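Local coordinates for Lmo0325 protein (Listeria monocytogenes EGD-e, PDB 4RYK) that probably binds DNA as a transcriptional regulator of the Rgg type, joining an XRE-family helix-turn-helix domain to a helical C-terminal repeat domain, at residues Leu23-Ile33 and Leu52-Ile60; Phe182-Tyr190 and Phe203-Thr211. All blocks are in the same frame, centred on the assembly; numbering follows the deposited sequence.

Contact 1. Residues Leu23-Ile33 and Leu52-Ile60. With GLC (alpha-D-glucopyranose), chain B.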
loop_
_atom_site.group_PDB
_atom_site.type_symbol
_atom_site.label_atom_id
_atom_site.label_comp_id
_atom_site.label_asym_id
_atom_site.label_seq_id
_atom_site.Cartn_x
_atom_site.Cartn_y
_atom_site.Cartn_z
ATOM N N LEU A 23 -15.902 12.107 -20.847
ATOM C CA LEU A 23 -15.220 11.510 -22.001
ATOM C C LEU A 23 -16.181 10.849 -22.957
ATOM O O LEU A 23 -17.206 10.267 -22.549
ATOM C CB LEU A 23 -14.185 10.482 -21.545
ATOM C CG LEU A 23 -13.066 11.074 -20.662
ATOM C CD1 LEU A 23 -12.304 9.980 -19.949
ATOM C CD2 LEU A 23 -12.119 11.962 -21.443
ATOM N N THR A 24 -15.858 10.942 -24.244
ATOM C CA THR A 24 -16.713 10.337 -25.266
ATOM C C THR A 24 -16.292 8.871 -25.458
ATOM O O THR A 24 -15.195 8.481 -25.051
ATOM C CB THR A 24 -16.622 11.070 -26.610
ATOM O OG1 THR A 24 -15.275 11.048 -27.073
ATOM C CG2 THR A 24 -17.042 12.516 -26.475
ATOM N N GLN A 25 -17.190 8.077 -26.036
ATOM C CA GLN A 25 -16.879 6.731 -26.464
ATOM C C GLN A 25 -15.834 6.765 -27.517
ATOM O O GLN A 25 -14.945 5.952 -27.535
ATOM C CB GLN A 25 -18.125 6.058 -27.030
ATOM C CG GLN A 25 -19.166 5.731 -25.962
ATOM C CD GLN A 25 -20.338 4.964 -26.519
ATOM O OE1 GLN A 25 -20.899 5.353 -27.514
ATOM N NE2 GLN A 25 -20.721 3.888 -25.863
ATOM N N LYS A 26 -15.952 7.710 -28.425
ATOM C CA LYS A 26 -14.951 7.867 -29.439
ATOM C C LYS A 26 -13.544 8.018 -28.852
ATOM O O LYS A 26 -12.601 7.376 -29.312
ATOM C CB LYS A 26 -15.262 9.053 -30.331
ATOM C CG LYS A 26 -14.346 9.095 -31.534
ATOM C CD LYS A 26 -14.387 10.452 -32.208
ATOM C CE LYS A 26 -13.487 10.479 -33.431
ATOM N NZ LYS A 26 -14.129 11.360 -34.440
ATOM N N GLU A 27 -13.351 8.861 -27.868
ATOM C CA GLU A 27 -11.988 8.997 -27.395
ATOM C C GLU A 27 -11.532 7.888 -26.459
ATOM O O GLU A 27 -10.346 7.637 -26.336
ATOM C CB GLU A 27 -11.755 10.382 -26.817
ATOM C CG GLU A 27 -12.213 10.623 -25.420
ATOM C CD GLU A 27 -12.361 12.131 -25.166
ATOM O OE1 GLU A 27 -11.327 12.853 -25.101
ATOM O OE2 GLU A 27 -13.511 12.593 -25.034
ATOM N N VAL A 28 -12.453 7.182 -25.827
ATOM C CA VAL A 28 -12.027 6.104 -24.963
ATOM C C VAL A 28 -11.669 4.836 -25.775
ATOM O O VAL A 28 -10.689 4.169 -25.482
ATOM C CB VAL A 28 -13.077 5.794 -23.902
ATOM C CG1 VAL A 28 -12.807 4.461 -23.266
ATOM C CG2 VAL A 28 -13.085 6.872 -22.841
ATOM N N TYR A 29 -12.455 4.520 -26.802
ATOM C CA TYR A 29 -12.381 3.213 -27.441
ATOM C C TYR A 29 -11.666 3.131 -28.789
ATOM O O TYR A 29 -11.271 2.022 -29.186
ATOM C CB TYR A 29 -13.779 2.611 -27.564
ATOM C CG TYR A 29 -14.420 2.355 -26.215
ATOM C CD1 TYR A 29 -13.966 1.327 -25.388
ATOM C CD2 TYR A 29 -15.424 3.172 -25.745
ATOM C CE1 TYR A 29 -14.544 1.091 -24.170
ATOM C CE2 TYR A 29 -16.015 2.949 -24.524
ATOM C CZ TYR A 29 -15.565 1.912 -23.732
ATOM O OH TYR A 29 -16.159 1.731 -22.514
ATOM N N THR A 30 -11.473 4.275 -29.448
ATOM C CA THR A 30 -10.923 4.310 -30.774
ATOM C C THR A 30 -9.536 3.709 -30.798
ATOM O O THR A 30 -8.698 4.033 -29.970
ATOM C CB THR A 30 -10.810 5.736 -31.342
ATOM O OG1 THR A 30 -12.098 6.319 -31.367
ATOM C CG2 THR A 30 -10.331 5.695 -32.798
ATOM N N GLY A 31 -9.341 2.792 -31.737
ATOM C CA GLY A 31 -8.103 2.043 -31.875
ATOM C C GLY A 31 -8.024 0.874 -30.905
ATOM O O GLY A 31 -7.080 0.096 -30.956
ATOM N N ILE A 32 -9.005 0.703 -30.021
ATOM C CA ILE A 32 -8.937 -0.455 -29.102
ATOM C C ILE A 32 -9.977 -1.479 -29.532
ATOM O O ILE A 32 -9.649 -2.604 -29.850
ATOM C CB ILE A 32 -9.150 -0.023 -27.629
ATOM C CG1 ILE A 32 -8.017 0.906 -27.173
ATOM C CG2 ILE A 32 -9.218 -1.222 -26.693
ATOM C CD1 ILE A 32 -8.336 1.675 -25.919
ATOM N N ILE A 33 -11.233 -1.048 -29.569
ATOM C CA ILE A 33 -12.325 -1.857 -30.079
ATOM C C ILE A 33 -13.304 -0.972 -30.835
ATOM O O ILE A 33 -13.354 0.238 -30.637
ATOM C CB ILE A 33 -13.111 -2.527 -28.956
ATOM C CG1 ILE A 33 -13.559 -1.480 -27.892
ATOM C CG2 ILE A 33 -12.273 -3.627 -28.340
ATOM C CD1 ILE A 33 -14.511 -2.009 -26.843
ATOM N N LEU A 52 -7.199 -5.935 -23.666
ATOM C CA LEU A 52 -7.954 -4.807 -24.174
ATOM C C LEU A 52 -8.407 -3.948 -23.027
ATOM O O LEU A 52 -8.440 -2.714 -23.129
ATOM C CB LEU A 52 -9.163 -5.275 -24.952
ATOM C CG LEU A 52 -8.734 -5.931 -26.268
ATOM C CD1 LEU A 52 -9.931 -6.588 -26.905
ATOM C CD2 LEU A 52 -8.126 -4.908 -27.218
ATOM N N PHE A 53 -8.751 -4.606 -21.927
ATOM C CA PHE A 53 -9.208 -3.905 -20.740
ATOM C C PHE A 53 -8.148 -2.956 -20.188
ATOM O O PHE A 53 -8.479 -1.826 -19.870
ATOM C CB PHE A 53 -9.675 -4.875 -19.666
ATOM C CG PHE A 53 -10.376 -4.222 -18.513
ATOM C CD1 PHE A 53 -11.646 -3.653 -18.678
ATOM C CD2 PHE A 53 -9.813 -4.216 -17.249
ATOM C CE1 PHE A 53 -12.314 -3.069 -17.614
ATOM C CE2 PHE A 53 -10.471 -3.609 -16.197
ATOM C CZ PHE A 53 -11.725 -3.038 -16.376
ATOM N N GLU A 54 -6.880 -3.371 -20.142
ATOM C CA GLU A 54 -5.784 -2.508 -19.682
ATOM C C GLU A 54 -5.688 -1.255 -20.550
ATOM O O GLU A 54 -5.414 -0.164 -20.047
ATOM C CB GLU A 54 -4.426 -3.218 -19.719
ATOM C CG GLU A 54 -4.254 -4.432 -18.818
ATOM C CD GLU A 54 -2.754 -4.749 -18.591
ATOM O OE1 GLU A 54 -2.199 -5.723 -19.185
ATOM O OE2 GLU A 54 -2.096 -3.994 -17.847
ATOM N N GLU A 55 -5.904 -1.392 -21.855
ATOM C CA GLU A 55 -5.805 -0.214 -22.739
ATOM C C GLU A 55 -6.945 0.743 -22.468
ATOM O O GLU A 55 -6.765 1.968 -22.485
ATOM C CB GLU A 55 -5.796 -0.635 -24.203
ATOM C CG GLU A 55 -4.583 -1.481 -24.571
ATOM C CD GLU A 55 -4.691 -2.089 -25.949
ATOM O OE1 GLU A 55 -5.241 -1.453 -26.871
ATOM O OE2 GLU A 55 -4.197 -3.223 -26.125
ATOM N N ILE A 56 -8.128 0.200 -22.213
ATOM C CA ILE A 56 -9.304 1.052 -21.919
ATOM C C ILE A 56 -9.093 1.793 -20.611
ATOM O O ILE A 56 -9.349 2.988 -20.498
ATOM C CB ILE A 56 -10.585 0.196 -21.861
ATOM C CG1 ILE A 56 -10.928 -0.262 -23.284
ATOM C CG2 ILE A 56 -11.714 0.991 -21.250
ATOM C CD1 ILE A 56 -11.833 -1.483 -23.352
ATOM N N LEU A 57 -8.589 1.083 -19.609
ATOM C CA LEU A 57 -8.306 1.720 -18.318
ATOM C C LEU A 57 -7.377 2.888 -18.452
ATOM O O LEU A 57 -7.499 3.902 -17.735
ATOM C CB LEU A 57 -7.705 0.716 -17.350
ATOM C CG LEU A 57 -8.683 -0.254 -16.700
ATOM C CD1 LEU A 57 -7.868 -1.178 -15.795
ATOM C CD2 LEU A 57 -9.788 0.435 -15.927
ATOM N N LYS A 58 -6.410 2.760 -19.353
ATOM C CA LYS A 58 -5.493 3.843 -19.583
ATOM C C LYS A 58 -6.207 5.045 -20.171
ATOM O O LYS A 58 -5.902 6.183 -19.851
ATOM C CB LYS A 58 -4.342 3.412 -20.510
ATOM C CG LYS A 58 -2.988 3.789 -19.968
ATOM C CD LYS A 58 -1.905 3.908 -21.060
ATOM C CE LYS A 58 -1.520 2.548 -21.620
ATOM N NZ LYS A 58 -1.151 1.627 -20.506
ATOM N N ARG A 59 -7.176 4.802 -21.006
ATOM C CA ARG A 59 -7.911 5.907 -21.616
ATOM C C ARG A 59 -8.800 6.682 -20.632
ATOM O O ARG A 59 -9.193 7.833 -20.908
ATOM C CB ARG A 59 -8.757 5.372 -22.761
ATOM C CG ARG A 59 -7.961 4.859 -23.941
ATOM C CD ARG A 59 -7.512 6.015 -24.816
ATOM N NE ARG A 59 -6.765 5.498 -25.930
ATOM C CZ ARG A 59 -7.298 5.084 -27.060
ATOM N NH1 ARG A 59 -8.601 5.121 -27.266
ATOM N NH2 ARG A 59 -6.508 4.622 -28.003
ATOM N N ILE A 60 -9.173 6.065 -19.514
ATOM C CA ILE A 60 -9.967 6.763 -18.526
ATOM C C ILE A 60 -9.111 7.101 -17.322
ATOM O O ILE A 60 -9.623 7.683 -16.373
ATOM C CB ILE A 60 -11.253 6.011 -18.122
ATOM C CG1 ILE A 60 -10.951 4.611 -17.572
ATOM C CG2 ILE A 60 -12.197 5.841 -19.299
ATOM C CD1 ILE A 60 -12.038 4.058 -16.688
HETATM C C1 GLC B . -11.188 -2.419 -34.499
HETATM C C2 GLC B . -9.782 -3.019 -34.286
HETATM C C3 GLC B . -8.826 -1.968 -33.761
HETATM C C4 GLC B . -9.101 -0.762 -34.635
HETATM C C5 GLC B . -10.331 -0.171 -33.937
HETATM C C6 GLC B . -10.909 1.103 -34.540
HETATM O O2 GLC B . -9.805 -4.113 -33.368
HETATM O O3 GLC B . -7.465 -2.385 -33.795
HETATM O O4 GLC B . -7.937 0.067 -34.739
HETATM O O5 GLC B . -11.390 -1.145 -33.860
HETATM O O6 GLC B . -11.364 1.852 -33.403
#
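In the all-helical helix-turn-helix domain, Arg59 of helix 50-60 closes off the C-terminal end of helix 25-29. Its chain bends at CG (chi2 -80°) and carries the guanidinium to Thr30 O, which accepts from Arg59 NH2 at 3.0 Å and Arg59 NH1 at 2.9 Å. Both bonds lie in the guanidinium plane, gripping a single oxygen end-on and fixing the group's rotation. NH1 also makes weak bonds to the carbonyls of Glu27 and Val28, while Ile32 CD1 sits 3.7 Å above the plane, over the centre of one face. Further along, Ile32 CG2 lies between Leu52 CD2 and Ile56 CG1, each 3.9 Å away. Ile56 CD1 meets the edge of the Tyr29 ring at CE1 (3.8 Å), and Val28 CG2 packs on Ile60 CG2. In the loop after helix 25-29, Gly31 N donates a nearly straight bond (166°) to O6 of the bound glucose at 2.8 Å. At the other end of helix 25-29, Thr24 and Glu27 form a capping box. Gln112 of the second subunit reaches Arg59 O. Helix 10-20 adds Ile14 against Tyr29 and Ile60; helix 35-42 packs on Tyr29 and binds its hydroxyl through Glu42.

Contact 2. Residues Phe182-Tyr190 and Phe203-Thr211; sequences FYQIMLKSY and FCHLFANLT
Met186, a selenomethionine, and Phe207 interlock as knobs into holes where the antiparallel helices 176-193 and 197-216 form a helical hairpin of the TPR-like C-terminal domain. Met186 sits among Phe203, Leu206, Phe207 and Leu210; Phe207 enters the hole formed by Tyr183, Met186, Leu187 and Tyr190. Met186 SE lies at the edge of the Phe203 ring, 3.6 Å from Phe203 CE1, and obliquely to Phe207, making Met-aromatic contacts with both. With CG anti to the backbone N (chi1 -176°) and two bends beyond it, the Met186 chain brings CE to 3.7 Å from Phe207 CE1, while CG meets Leu206 CD2.

Tyr190 joins the two phenylalanines in an aromatic cluster. Phe207 points its edge at the tyrosine face in a T-shaped pair, planes at 83° and centroids 5.2 Å apart; Tyr190 in turn directs its own edge at the face of Phe203. That same Phe203 ring lies beneath Tyr190 CA in a CH-pi contact, 3.8 Å from CA to the ring centroid. At the wider end, Tyr183 CD1 touches Leu210 CD1 at 4.0 Å.

The short segments cross at -150° with axes 12.2 Å apart, a wide spacing bridged by these large side chains. Around them, helix 161-170 packs on Phe203 through Leu161 and Val164, and helix 220-235 supplies Glu232, which hydrogen-bonds the Tyr190 hydroxyl. Ser189 OG, bonded to Met186 O on a lone pair in the carbonyl plane, lies 3.4 Å from Phe203 CZ at the ring's edge.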
loop_
_atom_site.group_PDB
_atom_site.type_symbol
_atom_site.label_atom_id
_atom_site.label_comp_id
_atom_site.label_asym_id
_atom_site.label_seq_id
_atom_site.Cartn_x
_atom_site.Cartn_y
_atom_site.Cartn_z
ATOM N N PHE A 182 13.524 -23.037 4.859
ATOM C CA PHE A 182 12.398 -22.278 4.321
ATOM C C PHE A 182 12.658 -20.753 4.381
ATOM O O PHE A 182 12.340 -20.027 3.453
ATOM C CB PHE A 182 11.079 -22.588 5.059
ATOM C CG PHE A 182 10.470 -23.918 4.737
ATOM C CD1 PHE A 182 10.642 -24.536 3.511
ATOM C CD2 PHE A 182 9.683 -24.538 5.660
ATOM C CE1 PHE A 182 10.070 -25.771 3.228
ATOM C CE2 PHE A 182 9.130 -25.785 5.400
ATOM C CZ PHE A 182 9.317 -26.405 4.185
ATOM N N TYR A 183 13.199 -20.288 5.491
ATOM C CA TYR A 183 13.628 -18.923 5.630
ATOM C C TYR A 183 14.553 -18.453 4.488
ATOM O O TYR A 183 14.335 -17.374 3.906
ATOM C CB TYR A 183 14.294 -18.733 7.007
ATOM C CG TYR A 183 14.892 -17.353 7.223
ATOM C CD1 TYR A 183 14.122 -16.332 7.712
ATOM C CD2 TYR A 183 16.227 -17.080 6.969
ATOM C CE1 TYR A 183 14.661 -15.065 7.903
ATOM C CE2 TYR A 183 16.762 -15.817 7.174
ATOM C CZ TYR A 183 15.967 -14.816 7.637
ATOM O OH TYR A 183 16.438 -13.533 7.847
ATOM N N GLN A 184 15.566 -19.256 4.155
ATOM C CA GLN A 184 16.443 -18.946 3.023
ATOM C C GLN A 184 15.647 -18.871 1.710
ATOM O O GLN A 184 15.789 -17.941 0.961
ATOM C CB GLN A 184 17.635 -19.910 2.946
ATOM C CG GLN A 184 18.643 -19.617 4.051
ATOM C CD GLN A 184 19.716 -20.699 4.250
ATOM O OE1 GLN A 184 19.769 -21.743 3.560
ATOM N NE2 GLN A 184 20.589 -20.453 5.222
ATOM N N ILE A 185 14.735 -19.770 1.458
ATOM C CA ILE A 185 13.884 -19.606 0.260
ATOM C C ILE A 185 13.023 -18.331 0.285
ATOM O O ILE A 185 12.925 -17.634 -0.724
ATOM C CB ILE A 185 12.932 -20.784 0.116
ATOM C CG1 ILE A 185 13.687 -22.118 0.148
ATOM C CG2 ILE A 185 12.099 -20.646 -1.138
ATOM C CD1 ILE A 185 14.280 -22.557 -1.160
HETATM N N MSE A 186 12.379 -18.063 1.432
HETATM C CA MSE A 186 11.583 -16.831 1.716
HETATM C C MSE A 186 12.470 -15.660 1.315
HETATM O O MSE A 186 12.016 -14.721 0.647
HETATM C CB MSE A 186 11.035 -16.733 3.204
HETATM C CG MSE A 186 10.051 -15.652 3.973
HETATM SE SE MSE A 186 11.293 -14.085 4.286
HETATM C CE MSE A 186 11.775 -14.934 5.971
ATOM N N LEU A 187 13.720 -15.643 1.750
ATOM C CA LEU A 187 14.570 -14.461 1.484
ATOM C C LEU A 187 14.697 -14.140 0.005
ATOM O O LEU A 187 14.751 -12.987 -0.328
ATOM C CB LEU A 187 15.968 -14.560 2.080
ATOM C CG LEU A 187 16.095 -14.383 3.582
ATOM C CD1 LEU A 187 17.574 -14.484 3.969
ATOM C CD2 LEU A 187 15.471 -13.057 4.035
ATOM N N LYS A 188 14.731 -15.133 -0.869
ATOM C CA LYS A 188 14.795 -14.858 -2.309
ATOM C C LYS A 188 13.539 -14.109 -2.777
ATOM O O LYS A 188 13.586 -13.296 -3.658
ATOM C CB LYS A 188 14.899 -16.137 -3.089
ATOM C CG LYS A 188 16.140 -16.912 -2.723
ATOM C CD LYS A 188 16.398 -18.063 -3.681
ATOM C CE LYS A 188 15.149 -18.894 -3.924
ATOM N NZ LYS A 188 15.467 -20.189 -4.607
ATOM N N SER A 189 12.402 -14.388 -2.184
ATOM C CA SER A 189 11.222 -13.673 -2.617
ATOM C C SER A 189 11.171 -12.277 -1.963
ATOM O O SER A 189 10.764 -11.313 -2.604
ATOM C CB SER A 189 9.957 -14.502 -2.371
ATOM O OG SER A 189 9.542 -14.404 -1.015
ATOM N N TYR A 190 11.624 -12.163 -0.727
ATOM C CA TYR A 190 11.789 -10.881 -0.090
ATOM C C TYR A 190 12.561 -9.887 -0.988
ATOM O O TYR A 190 12.179 -8.737 -1.127
ATOM C CB TYR A 190 12.483 -11.057 1.274
ATOM C CG TYR A 190 13.103 -9.762 1.760
ATOM C CD1 TYR A 190 12.302 -8.705 2.127
ATOM C CD2 TYR A 190 14.494 -9.582 1.805
ATOM C CE1 TYR A 190 12.858 -7.492 2.524
ATOM C CE2 TYR A 190 15.062 -8.385 2.227
ATOM C CZ TYR A 190 14.240 -7.342 2.589
ATOM O OH TYR A 190 14.729 -6.103 2.967
ATOM N N PHE A 203 6.407 -8.612 4.701
ATOM C CA PHE A 203 7.715 -9.040 5.159
ATOM C C PHE A 203 8.117 -8.394 6.485
ATOM O O PHE A 203 8.682 -9.073 7.336
ATOM C CB PHE A 203 8.757 -8.856 4.070
ATOM C CG PHE A 203 8.666 -9.905 3.011
ATOM C CD1 PHE A 203 9.234 -11.139 3.200
ATOM C CD2 PHE A 203 8.042 -9.658 1.845
ATOM C CE1 PHE A 203 9.157 -12.114 2.234
ATOM C CE2 PHE A 203 7.954 -10.632 0.872
ATOM C CZ PHE A 203 8.506 -11.852 1.061
ATOM N N CYS A 204 7.847 -7.092 6.668
ATOM C CA CYS A 204 8.161 -6.434 7.927
ATOM C C CYS A 204 7.529 -7.119 9.105
ATOM O O CYS A 204 8.188 -7.408 10.094
ATOM C CB CYS A 204 7.728 -4.978 7.944
ATOM S SG CYS A 204 8.764 -3.879 6.928
ATOM N N HIS A 205 6.248 -7.390 8.977
ATOM C CA HIS A 205 5.506 -8.091 9.981
ATOM C C HIS A 205 6.115 -9.473 10.293
ATOM O O HIS A 205 6.239 -9.868 11.443
ATOM C CB HIS A 205 4.095 -8.255 9.467
ATOM C CG HIS A 205 3.227 -9.037 10.373
ATOM N ND1 HIS A 205 2.686 -8.509 11.519
ATOM C CD2 HIS A 205 2.824 -10.329 10.327
ATOM C CE1 HIS A 205 1.970 -9.432 12.136
ATOM N NE2 HIS A 205 2.040 -10.551 11.433
ATOM N N LEU A 206 6.442 -10.227 9.262
ATOM C CA LEU A 206 7.004 -11.549 9.480
ATOM C C LEU A 206 8.369 -11.410 10.165
ATOM O O LEU A 206 8.663 -12.129 11.114
ATOM C CB LEU A 206 7.194 -12.243 8.150
ATOM C CG LEU A 206 8.005 -13.552 8.224
ATOM C CD1 LEU A 206 7.337 -14.508 9.203
ATOM C CD2 LEU A 206 8.128 -14.207 6.876
ATOM N N PHE A 207 9.218 -10.504 9.695
ATOM C CA PHE A 207 10.553 -10.368 10.261
ATOM C C PHE A 207 10.481 -9.904 11.713
ATOM O O PHE A 207 11.317 -10.303 12.539
ATOM C CB PHE A 207 11.411 -9.370 9.499
ATOM C CG PHE A 207 11.866 -9.822 8.129
ATOM C CD1 PHE A 207 12.339 -11.093 7.909
ATOM C CD2 PHE A 207 11.856 -8.938 7.077
ATOM C CE1 PHE A 207 12.786 -11.476 6.668
ATOM C CE2 PHE A 207 12.294 -9.310 5.836
ATOM C CZ PHE A 207 12.757 -10.604 5.630
ATOM N N ALA A 208 9.524 -9.024 12.016
ATOM C CA ALA A 208 9.280 -8.610 13.414
ATOM C C ALA A 208 8.930 -9.797 14.290
ATOM O O ALA A 208 9.508 -9.963 15.359
ATOM C CB ALA A 208 8.148 -7.631 13.480
ATOM N N ASN A 209 8.003 -10.627 13.811
ATOM C CA ASN A 209 7.604 -11.842 14.548
ATOM C C ASN A 209 8.725 -12.804 14.813
ATOM O O ASN A 209 8.839 -13.346 15.916
ATOM C CB ASN A 209 6.470 -12.590 13.859
ATOM C CG ASN A 209 5.133 -11.889 14.014
ATOM O OD1 ASN A 209 4.980 -10.949 14.776
ATOM N ND2 ASN A 209 4.154 -12.364 13.294
ATOM N N LEU A 210 9.551 -13.029 13.805
ATOM C CA LEU A 210 10.694 -13.923 13.982
ATOM C C LEU A 210 11.722 -13.360 14.952
ATOM O O LEU A 210 12.267 -14.096 15.788
ATOM C CB LEU A 210 11.398 -14.145 12.671
ATOM C CG LEU A 210 10.595 -14.904 11.630
ATOM C CD1 LEU A 210 11.433 -15.029 10.357
ATOM C CD2 LEU A 210 10.158 -16.279 12.142
ATOM N N THR A 211 11.992 -12.057 14.837
ATOM C CA THR A 211 12.983 -11.434 15.686
ATOM C C THR A 211 12.528 -11.599 17.132
ATOM O O THR A 211 13.314 -11.937 18.016
ATOM C CB THR A 211 13.176 -9.960 15.341
ATOM O OG1 THR A 211 13.572 -9.814 13.972
ATOM C CG2 THR A 211 14.210 -9.337 16.185
#

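Contact 1 comes first along the chain, and both of its segments precede those of contact 2; their centres are about 41 Å apart and their nearest atoms about 21 Å apart, without touching. They share no helix: contact 1 joins helices 25-29 and 50-60 in the helix-turn-helix domain, whereas contact 2 pairs helices 176-193 and 197-216 in the Rgg-type C-terminal domain. The centre of contact 1 lies about 34 Å from the centre of the chain, and this contact meets the second subunit; that of contact 2 lies about 12 Å from the chain centre, and no other chain of the assembly touches it. The separation is consistent with a probable DNA-binding domain tethered to a separately packed helical-repeat domain.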